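Local coordinates for probable glucarate dehydratase (Mycobacterium smegmatis str. MC2 155, PDB 3VDG), which probably dehydrates an acid sugar such as glucarate with the help of a divalent metal, as in the enolase superfamily to which it belongs, at residues 35-40 / 412-417; 56-61 / 72-77; 167-172 / 369-374; 210-215 / 240-245. All blocks are in the same frame, centred on the assembly; numbering follows the deposited sequence. Where two conformers were deposited one is given.

How the contacts relate
The four contacts fall into two touching pairs on two parts of an enolase-type chain. Contacts 1 and 2, with centres 9 Å apart, share the three-stranded antiparallel sheet: V38 N lies 2.7 Å from R58 O, a probable hydrogen bond between strands 30-41 and 55-65. Contacts 3 and 4, 10 Å apart between centres, share the barrel sheet, where A171 O and K214 N are 2.8 Å apart. Contact 4 contributes D244, one of three protein ligands of the sodium ion; in contact 3 the side chain of Y172 comes within about 5 Å of that ion. Contacts 2 and 3 do not touch, their nearest atoms being about 7 Å apart, yet H347 adjoins R58, E74 and T371.

Contact 1: 35-40 / 412-417; sequences VTPVAF and ALHEQY
P37 meets helix residue Y417 face-on: its CB sits 3.6 Å from the centroid of the phenol ring and only 10° off the ring normal, a CH-pi contact, while CG leans toward CE2. The carbonyl of P37 points to H414, whose ND1 donates to P37 O at 2.8 Å. This bond is nearly straight and lies in both the imidazole plane and the carbonyl plane, so it fixes the turn of the ring; CG anti to the backbone N (chi1 176°) swings the imidazole out to that oxygen. At the other end Q416 NE2 reaches A39 O at 2.8 Å in an almost linear bond, using an N-H in its own amide plane. Between them A39 N donates to L413 O, at 3.1 Å. That oxygen also takes the helical N-H of Y417, from the opposite face of its carbonyl plane. V38 CB and L413 CB pack 3.7 Å apart beside this bond. Further out, E378 accepts from Q416 NE2, R423 makes a cation-pi contact with Y417, and L82 of helix 79-92 touches both P37 and Y417. Strand and helix run at 81° to each other: C-terminal helix 407-420 lies across an outermost strand of the antiparallel sheet of the enolase-type N-terminal capping domain.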
loop_
_atom_site.group_PDB
_atom_site.type_symbol
_atom_site.label_atom_id
_atom_site.label_comp_id
_atom_site.label_asym_id
_atom_site.label_seq_id
_atom_site.Cartn_x
_atom_site.Cartn_y
_atom_site.Cartn_z
ATOM N N VAL A 35 21.052 -3.527 19.784
ATOM C CA VAL A 35 20.299 -2.299 20.063
ATOM C C VAL A 35 21.130 -1.395 20.990
ATOM O O VAL A 35 21.467 -1.797 22.100
ATOM C CB VAL A 35 18.950 -2.614 20.752
ATOM C CG1 VAL A 35 18.148 -1.328 20.984
ATOM C CG2 VAL A 35 18.151 -3.618 19.938
ATOM N N THR A 36 21.465 -0.191 20.533
ATOM C CA THR A 36 22.320 0.725 21.288
ATOM C C THR A 36 21.572 2.024 21.594
ATOM O O THR A 36 21.343 2.837 20.695
ATOM C CB THR A 36 23.588 1.097 20.484
ATOM O OG1 THR A 36 24.251 -0.100 20.063
ATOM C CG2 THR A 36 24.563 1.928 21.330
ATOM N N PRO A 37 21.202 2.236 22.867
ATOM C CA PRO A 37 20.586 3.537 23.180
ATOM C C PRO A 37 21.631 4.659 23.154
ATOM O O PRO A 37 22.770 4.451 23.563
ATOM C CB PRO A 37 19.956 3.320 24.578
ATOM C CG PRO A 37 20.588 2.085 25.133
ATOM C CD PRO A 37 21.181 1.286 23.999
ATOM N N VAL A 38 21.267 5.820 22.611
ATOM C CA VAL A 38 22.168 6.961 22.540
ATOM C C VAL A 38 21.452 8.208 23.059
ATOM O O VAL A 38 20.221 8.228 23.146
ATOM C CB VAL A 38 22.626 7.216 21.094
ATOM C CG1 VAL A 38 23.398 6.000 20.575
ATOM C CG2 VAL A 38 21.417 7.529 20.202
ATOM N N ALA A 39 22.215 9.243 23.406
ATOM C CA ALA A 39 21.622 10.524 23.821
ATOM C C ALA A 39 22.440 11.643 23.208
ATOM O O ALA A 39 23.667 11.559 23.116
ATOM C CB ALA A 39 21.574 10.639 25.350
ATOM N N PHE A 40 21.757 12.681 22.747
ATOM C CA PHE A 40 22.419 13.819 22.147
ATOM C C PHE A 40 21.786 15.112 22.666
ATOM O O PHE A 40 20.608 15.136 22.992
ATOM C CB PHE A 40 22.343 13.746 20.611
ATOM C CG PHE A 40 20.950 13.530 20.070
ATOM C CD1 PHE A 40 20.419 12.257 19.973
ATOM C CD2 PHE A 40 20.188 14.600 19.619
ATOM C CE1 PHE A 40 19.147 12.054 19.467
ATOM C CE2 PHE A 40 18.908 14.399 19.110
ATOM C CZ PHE A 40 18.390 13.121 19.036
ATOM N N ALA A 412 30.412 7.067 21.607
ATOM C CA ALA A 412 30.395 8.329 22.346
ATOM C C ALA A 412 28.982 8.712 22.759
ATOM O O ALA A 412 28.755 9.125 23.899
ATOM C CB ALA A 412 31.023 9.442 21.525
ATOM N N LEU A 413 28.018 8.583 21.846
ATOM C CA LEU A 413 26.633 8.925 22.210
ATOM C C LEU A 413 26.003 7.884 23.122
ATOM O O LEU A 413 25.067 8.186 23.858
ATOM C CB LEU A 413 25.754 9.179 20.976
ATOM C CG LEU A 413 26.196 10.322 20.061
ATOM C CD1 LEU A 413 25.159 10.490 18.956
ATOM C CD2 LEU A 413 26.388 11.632 20.810
ATOM N N HIS A 414 26.490 6.647 23.068
ATOM C CA HIS A 414 26.012 5.658 24.010
ATOM C C HIS A 414 26.536 5.975 25.394
ATOM O O HIS A 414 25.827 5.833 26.386
ATOM C CB HIS A 414 26.417 4.250 23.598
ATOM C CG HIS A 414 26.023 3.196 24.609
ATOM N ND1 HIS A 414 24.737 2.961 24.951
ATOM C CD2 HIS A 414 26.797 2.310 25.359
ATOM C CE1 HIS A 414 24.686 1.972 25.862
ATOM N NE2 HIS A 414 25.952 1.575 26.115
ATOM N N GLU A 415 27.790 6.414 25.462
ATOM C CA GLU A 415 28.409 6.760 26.748
ATOM C C GLU A 415 27.669 7.977 27.335
ATOM O O GLU A 415 27.376 8.027 28.521
ATOM C CB GLU A 415 29.909 7.043 26.556
ATOM C CG GLU A 415 30.630 7.626 27.772
ATOM C CD GLU A 415 30.675 6.699 28.985
ATOM O OE1 GLU A 415 30.497 5.470 28.833
ATOM O OE2 GLU A 415 30.901 7.207 30.108
ATOM N N GLN A 416 27.352 8.942 26.479
ATOM C CA GLN A 416 26.523 10.090 26.861
ATOM C C GLN A 416 25.162 9.670 27.440
ATOM O O GLN A 416 24.733 10.170 28.481
ATOM C CB GLN A 416 26.393 11.035 25.667
ATOM C CG GLN A 416 25.808 12.396 25.989
ATOM C CD GLN A 416 26.232 13.447 24.988
ATOM O OE1 GLN A 416 27.067 14.296 25.289
ATOM N NE2 GLN A 416 25.666 13.396 23.791
ATOM N N TYR A 417 24.494 8.718 26.799
ATOM C CA TYR A 417 23.266 8.164 27.356
ATOM C C TYR A 417 23.448 7.557 28.746
ATOM O O TYR A 417 22.631 7.788 29.636
ATOM C CB TYR A 417 22.677 7.126 26.400
ATOM C CG TYR A 417 21.616 6.221 26.980
ATOM C CD1 TYR A 417 20.265 6.565 26.923
ATOM C CD2 TYR A 417 21.963 5.001 27.561
ATOM C CE1 TYR A 417 19.297 5.722 27.442
ATOM C CE2 TYR A 417 21.006 4.162 28.084
ATOM C CZ TYR A 417 19.675 4.522 28.012
ATOM O OH TYR A 417 18.725 3.680 28.524
#

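Contact 2: 56-61 / 72-77; sequences ALRAVI and LGETYA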
loop_
_atom_site.group_PDB
_atom_site.type_symbol
_atom_site.label_atom_id
_atom_site.label_comp_id
_atom_site.label_asym_id
_atom_site.label_seq_id
_atom_site.Cartn_x
_atom_site.Cartn_y
_atom_site.Cartn_z
ATOM N N ALA A 56 18.073 14.312 24.174
ATOM C CA ALA A 56 17.040 13.516 23.528
ATOM C C ALA A 56 17.593 12.087 23.413
ATOM O O ALA A 56 18.802 11.914 23.223
ATOM C CB ALA A 56 16.759 14.087 22.145
ATOM N N LEU A 57 16.722 11.083 23.519
ATOM C CA LEU A 57 17.145 9.666 23.470
ATOM C C LEU A 57 16.703 8.972 22.179
ATOM O O LEU A 57 15.592 9.197 21.714
ATOM C CB LEU A 57 16.514 8.892 24.632
ATOM C CG LEU A 57 16.655 9.435 26.053
ATOM C CD1 LEU A 57 15.915 8.508 27.017
ATOM C CD2 LEU A 57 18.106 9.613 26.435
ATOM N N ARG A 58 17.560 8.131 21.603
ATOM C CA ARG A 58 17.166 7.258 20.475
ATOM C C ARG A 58 17.825 5.898 20.683
ATOM O O ARG A 58 18.758 5.774 21.496
ATOM C CB ARG A 58 17.591 7.846 19.127
ATOM C CG ARG A 58 17.071 9.255 18.870
ATOM C CD ARG A 58 15.579 9.277 18.590
ATOM N NE ARG A 58 15.282 8.866 17.214
ATOM C CZ ARG A 58 14.059 8.784 16.728
ATOM N NH1 ARG A 58 13.008 9.086 17.505
ATOM N NH2 ARG A 58 13.885 8.404 15.470
ATOM N N ALA A 59 17.307 4.875 20.009
ATOM C CA ALA A 59 17.922 3.546 20.023
ATOM C C ALA A 59 18.335 3.233 18.593
ATOM O O ALA A 59 17.553 3.397 17.657
ATOM C CB ALA A 59 16.954 2.492 20.555
ATOM N N VAL A 60 19.586 2.843 18.426
ATOM C CA VAL A 60 20.115 2.433 17.122
ATOM C C VAL A 60 20.030 0.926 17.020
ATOM O O VAL A 60 20.477 0.195 17.933
ATOM C CB VAL A 60 21.572 2.880 16.968
ATOM C CG1 VAL A 60 22.211 2.227 15.736
ATOM C CG2 VAL A 60 21.639 4.410 16.885
ATOM N N ILE A 61 19.425 0.451 15.932
ATOM C CA ILE A 61 19.351 -0.975 15.635
ATOM C C ILE A 61 20.384 -1.313 14.582
ATOM O O ILE A 61 20.430 -0.690 13.524
ATOM C CB ILE A 61 17.957 -1.427 15.117
ATOM C CG1 ILE A 61 16.963 -1.593 16.270
ATOM C CG2 ILE A 61 18.042 -2.791 14.433
ATOM C CD1 ILE A 61 16.549 -0.294 16.911
ATOM N N LEU A 72 20.546 -0.918 9.268
ATOM C CA LEU A 72 20.401 0.079 10.327
ATOM C C LEU A 72 18.945 0.520 10.426
ATOM O O LEU A 72 18.262 0.666 9.410
ATOM C CB LEU A 72 21.269 1.318 10.024
ATOM C CG LEU A 72 22.772 1.043 9.857
ATOM C CD1 LEU A 72 23.517 2.350 9.547
ATOM C CD2 LEU A 72 23.274 0.365 11.119
ATOM N N GLY A 73 18.491 0.742 11.660
ATOM C CA GLY A 73 17.183 1.331 11.927
ATOM C C GLY A 73 17.368 2.244 13.138
ATOM O O GLY A 73 18.389 2.157 13.838
ATOM N N GLU A 74 16.371 3.082 13.418
ATOM C CA GLU A 74 16.468 4.036 14.528
ATOM C C GLU A 74 15.078 4.254 15.073
ATOM O O GLU A 74 14.106 4.348 14.306
ATOM C CB GLU A 74 17.048 5.372 14.043
ATOM C CG GLU A 74 17.188 6.438 15.135
ATOM C CD GLU A 74 17.582 7.803 14.574
ATOM O OE1 GLU A 74 18.285 7.871 13.540
ATOM O OE2 GLU A 74 17.202 8.829 15.176
ATOM N N THR A 75 14.972 4.327 16.397
ATOM C CA THR A 75 13.666 4.441 17.033
ATOM C C THR A 75 13.816 5.151 18.384
ATOM O O THR A 75 14.898 5.674 18.702
ATOM C CB THR A 75 13.064 3.019 17.196
ATOM O OG1 THR A 75 11.754 3.089 17.778
ATOM C CG2 THR A 75 13.955 2.172 18.071
ATOM N N TYR A 76 12.747 5.182 19.168
ATOM C CA TYR A 76 12.776 5.778 20.519
ATOM C C TYR A 76 13.615 4.932 21.475
ATOM O O TYR A 76 13.976 3.802 21.153
ATOM C CB TYR A 76 11.330 5.901 21.059
ATOM C CG TYR A 76 10.348 6.341 19.982
ATOM C CD1 TYR A 76 10.350 7.660 19.517
ATOM C CD2 TYR A 76 9.458 5.429 19.400
ATOM C CE1 TYR A 76 9.472 8.077 18.500
ATOM C CE2 TYR A 76 8.584 5.822 18.379
ATOM C CZ TYR A 76 8.593 7.144 17.937
ATOM O OH TYR A 76 7.739 7.554 16.935
ATOM N N ALA A 77 13.890 5.453 22.671
ATOM C CA ALA A 77 14.697 4.707 23.646
ATOM C C ALA A 77 14.133 4.662 25.058
ATOM O O ALA A 77 14.874 4.389 26.004
ATOM C CB ALA A 77 16.119 5.242 23.685
#
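R58 and E74 cross at about a right angle, with guanidinium and carboxylate planes 82° apart, and their salt bridge is made at the guanidinium edge. R58 NE donates to E74 OE2 at 2.8 Å, meeting the anti lone pair of that oxygen close to the guanidinium plane; NH2 adds a weak bond to the same atom. Bends at chi2 (-72°) and again at chi3 fold the arginine back over the neighbouring strand, so that T75 O lies 3.5 Å above one guanidinium face. Y76 runs alongside in the same direction, its ring at 89° to the guanidinium and its CD1 3.6 Å from R58 NH1. These side chains are carried by a beta hairpin of strands 55-65 and 70-75, part of the three-stranded antiparallel sheet of the capping domain. A59-T75 and I61-G73 are its hydrogen-bonded pairs, and V60-E74 between them is non-hydrogen-bonded. On the face bearing A59, I61 and T75, I61 CD1 touches T75 CG2 at 3.8 Å, while H81 is bonded to the threonine hydroxyl. Both ends of the salt bridge are held further by S351: R58 NH2 bonds to its OG, and E74 OE1 accepts from its backbone N. L348 N is a further donor to E74 OE2.

Contact 3: 167-172 / 369-374; sequences VPFSAY and CDTHWP. With ACT (acetate ion), chain E.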
loop_
_atom_site.group_PDB
_atom_site.type_symbol
_atom_site.label_atom_id
_atom_site.label_comp_id
_atom_site.label_asym_id
_atom_site.label_seq_id
_atom_site.Cartn_x
_atom_site.Cartn_y
_atom_site.Cartn_z
ATOM N N VAL A 167 14.445 15.872 -1.430
ATOM C CA VAL A 167 13.260 16.003 -0.577
ATOM C C VAL A 167 13.310 17.322 0.212
ATOM O O VAL A 167 14.246 17.559 0.964
ATOM C CB VAL A 167 13.188 14.840 0.421
ATOM C CG1 VAL A 167 12.028 15.057 1.391
ATOM C CG2 VAL A 167 13.006 13.520 -0.339
ATOM N N PRO A 168 12.294 18.178 0.037
ATOM C CA PRO A 168 12.259 19.464 0.743
ATOM C C PRO A 168 11.778 19.312 2.185
ATOM O O PRO A 168 10.872 18.519 2.456
ATOM C CB PRO A 168 11.263 20.297 -0.091
ATOM C CG PRO A 168 10.397 19.290 -0.760
ATOM C CD PRO A 168 11.277 18.091 -1.025
ATOM N N PHE A 169 12.409 20.050 3.095
ATOM C CA PHE A 169 12.053 20.035 4.500
ATOM C C PHE A 169 11.668 21.440 4.951
ATOM O O PHE A 169 11.984 22.437 4.283
ATOM C CB PHE A 169 13.211 19.535 5.349
ATOM C CG PHE A 169 13.454 18.059 5.228
ATOM C CD1 PHE A 169 12.965 17.175 6.189
ATOM C CD2 PHE A 169 14.170 17.550 4.149
ATOM C CE1 PHE A 169 13.178 15.799 6.074
ATOM C CE2 PHE A 169 14.394 16.183 4.034
ATOM C CZ PHE A 169 13.895 15.308 4.991
ATOM N N SER A 170 10.983 21.515 6.088
ATOM C CA SER A 170 10.588 22.813 6.649
ATOM C C SER A 170 11.525 23.238 7.776
ATOM O O SER A 170 12.254 22.418 8.335
ATOM C CB SER A 170 9.156 22.754 7.170
ATOM O OG SER A 170 9.051 21.767 8.176
ATOM N N ALA A 171 11.508 24.533 8.085
ATOM C CA ALA A 171 12.185 25.093 9.253
ATOM C C ALA A 171 11.231 24.883 10.439
ATOM O O ALA A 171 10.110 25.395 10.430
ATOM C CB ALA A 171 12.392 26.592 9.028
ATOM N N TYR A 172 11.663 24.127 11.443
ATOM C CA TYR A 172 10.800 23.781 12.569
ATOM C C TYR A 172 11.134 24.720 13.743
ATOM O O TYR A 172 12.087 24.481 14.472
ATOM C CB TYR A 172 11.047 22.314 12.969
ATOM C CG TYR A 172 9.898 21.654 13.717
ATOM C CD1 TYR A 172 9.003 22.408 14.477
ATOM C CD2 TYR A 172 9.722 20.270 13.677
ATOM C CE1 TYR A 172 7.958 21.810 15.167
ATOM C CE2 TYR A 172 8.674 19.662 14.364
ATOM C CZ TYR A 172 7.802 20.434 15.108
ATOM O OH TYR A 172 6.764 19.838 15.786
ATOM N N CYS A 369 8.677 18.144 4.347
ATOM C CA CYS A 369 8.687 17.317 5.566
ATOM C C CYS A 369 9.197 18.082 6.786
ATOM O O CYS A 369 10.141 18.860 6.690
ATOM C CB CYS A 369 9.594 16.080 5.384
ATOM S SG CYS A 369 9.062 14.953 4.057
ATOM N N ASP A 370 8.606 17.826 7.948
ATOM C CA ASP A 370 9.189 18.313 9.206
ATOM C C ASP A 370 10.513 17.603 9.504
ATOM O O ASP A 370 10.683 16.429 9.180
ATOM C CB ASP A 370 8.230 18.026 10.367
ATOM C CG ASP A 370 6.950 18.885 10.314
ATOM O OD1 ASP A 370 6.892 19.850 9.531
ATOM O OD2 ASP A 370 6.018 18.593 11.088
ATOM N N THR A 371 11.447 18.310 10.132
ATOM C CA THR A 371 12.610 17.657 10.733
ATOM C C THR A 371 13.077 18.503 11.911
ATOM O O THR A 371 12.903 19.719 11.906
ATOM C CB THR A 371 13.775 17.501 9.734
ATOM O OG1 THR A 371 14.896 16.880 10.387
ATOM C CG2 THR A 371 14.202 18.873 9.188
ATOM N N HIS A 372 13.639 17.846 12.920
ATOM C CA HIS A 372 14.252 18.526 14.066
ATOM C C HIS A 372 15.728 18.700 13.828
ATOM O O HIS A 372 16.464 19.122 14.712
ATOM C CB HIS A 372 14.065 17.687 15.323
ATOM C CG HIS A 372 12.670 17.738 15.893
ATOM N ND1 HIS A 372 11.601 17.233 15.245
ATOM C CD2 HIS A 372 12.193 18.264 17.089
ATOM C CE1 HIS A 372 10.494 17.413 15.994
ATOM N NE2 HIS A 372 10.859 18.043 17.122
ATOM N N TRP A 373 16.185 18.395 12.616
ATOM C CA TRP A 373 17.635 18.445 12.319
ATOM C C TRP A 373 18.439 19.639 12.829
ATOM O O TRP A 373 19.526 19.460 13.384
ATOM C CB TRP A 373 17.875 18.287 10.824
ATOM C CG TRP A 373 19.256 17.777 10.503
ATOM C CD1 TRP A 373 20.299 18.465 9.890
ATOM C CD2 TRP A 373 19.783 16.428 10.759
ATOM N NE1 TRP A 373 21.410 17.656 9.761
ATOM C CE2 TRP A 373 21.163 16.422 10.256
ATOM C CE3 TRP A 373 19.262 15.263 11.320
ATOM C CZ2 TRP A 373 21.965 15.301 10.325
ATOM C CZ3 TRP A 373 20.093 14.136 11.392
ATOM C CH2 TRP A 373 21.409 14.159 10.903
ATOM N N PRO A 374 17.966 20.878 12.594
ATOM C CA PRO A 374 18.764 22.041 13.016
ATOM C C PRO A 374 19.031 22.082 14.519
ATOM O O PRO A 374 19.973 22.733 14.961
ATOM C CB PRO A 374 17.893 23.234 12.612
ATOM C CG PRO A 374 17.016 22.708 11.515
ATOM C CD PRO A 374 16.740 21.283 11.889
HETATM C C ACT E . 8.161 18.478 20.019
HETATM O O ACT E . 9.242 18.122 19.480
HETATM O OXT ACT E . 8.146 18.999 21.155
HETATM C CH3 ACT E . 6.850 18.285 19.307
HETATM O O HOH W 1 13.720 22.166 10.694
#
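One face of the H372 imidazole carries CD2 of Y172, 3.7 Å above its plane and offset toward the rim. The two ring planes stand at 58°, an oblique aromatic pair whose closest atoms are Y172 CE2 and H372 CE1, 3.3 Å apart. Y172 CG stands opposite the backbone N (chi1 -157°), which turns the phenol ring toward H372. At the imidazole edge NE2 donates to the acetate oxygen O at 2.9 Å; on the protein side ND1 is bonded to S344, so both ring nitrogens are engaged. Y172 has T371 O at its own ring edge, and its hydroxyl is hydrogen-bonded to K216. D370 O lies in the plane of the F169 ring at its edge, while C369 SG stands above a face of that ring at a distance, 5.0 Å from the centroid. C369 CB packs closer, 3.6 Å from F169 CD1. Strand 166-174 belongs to the barrel of the enolase C-terminal domain, and residues 369-374 join it through a single backbone bridge, F169 with C369. C369 N donates to P168 O, and S170 N to C369 O at 2.8 Å. Beyond this bridge a water ties the two backbones together, donating to S170 O and T371 O and accepting from Y172 N. T371 OG1 accepts from W373 N at 3.0 Å, an ST turn, and is also bonded to H347. Salt bridges from K214 and R242 hold the D370 carboxylate.

Contact 4: 210-215 / 240-245; sequences FSAIKL and PLRLDP. With NA (sodium ion), chain C.
Strands 213-215 and 241-244 run parallel, 20° apart, in the register I213-L241, K214-R242 and L215-L243. Four backbone hydrogen bonds join the segments: I213 N to P240 O, R242 N to I213 O, L215 N to R242 O and D244 N to L215 O. One sheet face carries paired apolar side chains. I213 and L241 run alongside each other in one direction, I213 CB being 3.7 Å from L241 CD2, and L215 and L243 repeat the pattern, with L215 CD2 4.0 Å from L243 CD1. V229 touches L241 and A228 touches L215, placing helix 222-235 over this face: the segments are the strands of a beta-alpha-beta crossover of the enolase-type barrel. On the other face K214 and R242 are polar neighbours. The lysine is fully extended, with CG anti to the backbone N (chi1 168°), which carries NZ to D244 OD2 at 3.3 Å, a weak bond within a salt bridge. NZ also makes a salt bridge to E269, and donates to a water at 2.9 Å. D244 OD2 binds the sodium ion at 2.4 Å, and E269 and N292 complete its protein ligands. Two waters bind the metal as well: one is the water held by K214 NZ, the other donates to D244 OD1 at 2.8 Å. The backbone N of N246 is a further partner of D244 OD1, and K216 donates to OD2, so the carboxylate is gripped at both oxygens. R242 extends its guanidinium to E266, in a salt bridge, and to the carbonyl of A368.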
loop_
_atom_site.group_PDB
_atom_site.type_symbol
_atom_site.label_atom_id
_atom_site.label_comp_id
_atom_site.label_asym_id
_atom_site.label_seq_id
_atom_site.Cartn_x
_atom_site.Cartn_y
_atom_site.Cartn_z
ATOM N N PHE A 210 15.634 26.233 4.090
ATOM C CA PHE A 210 14.252 25.740 4.122
ATOM C C PHE A 210 13.307 26.712 3.424
ATOM O O PHE A 210 13.410 27.915 3.607
ATOM C CB PHE A 210 13.781 25.510 5.565
ATOM C CG PHE A 210 14.598 24.515 6.327
ATOM C CD1 PHE A 210 14.798 23.228 5.834
ATOM C CD2 PHE A 210 15.125 24.840 7.578
ATOM C CE1 PHE A 210 15.535 22.300 6.553
ATOM C CE2 PHE A 210 15.862 23.921 8.298
ATOM C CZ PHE A 210 16.071 22.645 7.791
ATOM N N SER A 211 12.365 26.175 2.657
ATOM C CA SER A 211 11.415 26.942 1.849
ATOM C C SER A 211 10.022 27.010 2.460
ATOM O O SER A 211 9.128 27.611 1.869
ATOM C CB SER A 211 11.253 26.267 0.486
ATOM O OG SER A 211 10.564 25.029 0.642
ATOM N N ALA A 212 9.821 26.317 3.582
ATOM C CA ALA A 212 8.518 26.282 4.287
ATOM C C ALA A 212 8.830 26.375 5.777
ATOM O O ALA A 212 9.927 25.996 6.210
ATOM C CB ALA A 212 7.741 25.006 3.981
ATOM N N ILE A 213 7.893 26.891 6.564
ATOM C CA ILE A 213 8.203 27.187 7.958
ATOM C C ILE A 213 7.073 26.695 8.852
ATOM O O ILE A 213 5.887 26.893 8.554
ATOM C CB ILE A 213 8.359 28.709 8.182
ATOM C CG1 ILE A 213 9.456 29.297 7.283
ATOM C CG2 ILE A 213 8.657 29.004 9.638
ATOM C CD1 ILE A 213 9.568 30.815 7.380
ATOM N N LYS A 214 7.429 26.041 9.946
ATOM C CA LYS A 214 6.409 25.587 10.869
ATOM C C LYS A 214 6.695 26.168 12.245
ATOM O O LYS A 214 7.843 26.192 12.662
ATOM C CB LYS A 214 6.450 24.059 10.971
ATOM C CG LYS A 214 5.624 23.510 12.137
ATOM C CD LYS A 214 5.689 21.985 12.207
ATOM C CE LYS A 214 4.780 21.450 13.302
ATOM N NZ LYS A 214 4.680 19.966 13.258
ATOM N N LEU A 215 5.652 26.599 12.960
ATOM C CA LEU A 215 5.814 27.068 14.344
ATOM C C LEU A 215 5.129 26.115 15.342
ATOM O O LEU A 215 3.935 25.794 15.202
ATOM C CB LEU A 215 5.244 28.494 14.512
ATOM C CG LEU A 215 5.266 29.098 15.928
ATOM C CD1 LEU A 215 6.697 29.269 16.403
ATOM C CD2 LEU A 215 4.515 30.430 15.997
ATOM N N PRO A 240 5.644 29.026 2.607
ATOM C CA PRO A 240 4.465 28.442 3.235
ATOM C C PRO A 240 4.672 28.334 4.755
ATOM O O PRO A 240 5.799 28.093 5.212
ATOM C CB PRO A 240 4.375 27.048 2.588
ATOM C CG PRO A 240 5.068 27.208 1.263
ATOM C CD PRO A 240 6.210 28.148 1.561
ATOM N N LEU A 241 3.586 28.528 5.509
ATOM C CA LEU A 241 3.631 28.571 6.981
ATOM C C LEU A 241 2.652 27.574 7.569
ATOM O O LEU A 241 1.562 27.358 7.037
ATOM C CB LEU A 241 3.251 29.976 7.505
ATOM C CG LEU A 241 4.110 31.159 7.046
ATOM C CD1 LEU A 241 3.560 32.447 7.636
ATOM C CD2 LEU A 241 5.569 30.984 7.442
ATOM N N ARG A 242 3.031 26.978 8.692
ATOM C CA ARG A 242 2.148 26.057 9.383
ATOM C C ARG A 242 2.227 26.356 10.852
ATOM O O ARG A 242 3.263 26.793 11.341
ATOM C CB ARG A 242 2.624 24.621 9.195
ATOM C CG ARG A 242 2.798 24.213 7.754
ATOM C CD ARG A 242 3.866 23.138 7.725
ATOM N NE ARG A 242 4.141 22.725 6.364
ATOM C CZ ARG A 242 4.979 21.756 6.041
ATOM N NH1 ARG A 242 5.647 21.094 6.989
ATOM N NH2 ARG A 242 5.150 21.457 4.767
ATOM N N LEU A 243 1.136 26.102 11.556
ATOM C CA LEU A 243 1.105 26.332 12.993
ATOM C C LEU A 243 0.558 25.063 13.646
ATOM O O LEU A 243 -0.384 24.458 13.139
ATOM C CB LEU A 243 0.192 27.528 13.302
ATOM C CG LEU A 243 -0.107 27.892 14.762
ATOM C CD1 LEU A 243 1.181 28.208 15.512
ATOM C CD2 LEU A 243 -1.072 29.086 14.796
ATOM N N ASP A 244 1.153 24.670 14.769
ATOM C CA ASP A 244 0.805 23.418 15.429
ATOM C C ASP A 244 0.813 23.598 16.937
ATOM O O ASP A 244 1.876 23.603 17.560
ATOM C CB ASP A 244 1.834 22.359 15.034
ATOM C CG ASP A 244 1.676 21.061 15.812
ATOM O OD1 ASP A 244 0.615 20.824 16.447
ATOM O OD2 ASP A 244 2.628 20.262 15.776
ATOM N N PRO A 245 -0.364 23.791 17.536
ATOM C CA PRO A 245 -0.373 23.983 18.987
ATOM C C PRO A 245 -0.613 22.675 19.749
ATOM O O PRO A 245 -0.961 22.727 20.932
ATOM C CB PRO A 245 -1.583 24.900 19.192
ATOM C CG PRO A 245 -2.544 24.411 18.148
ATOM C CD PRO A 245 -1.691 24.049 16.944
HETATM NA NA NA C . 2.265 18.237 14.464
HETATM O O HOH W 2 4.391 17.845 15.228
HETATM O O HOH W 3 0.665 18.021 16.193
#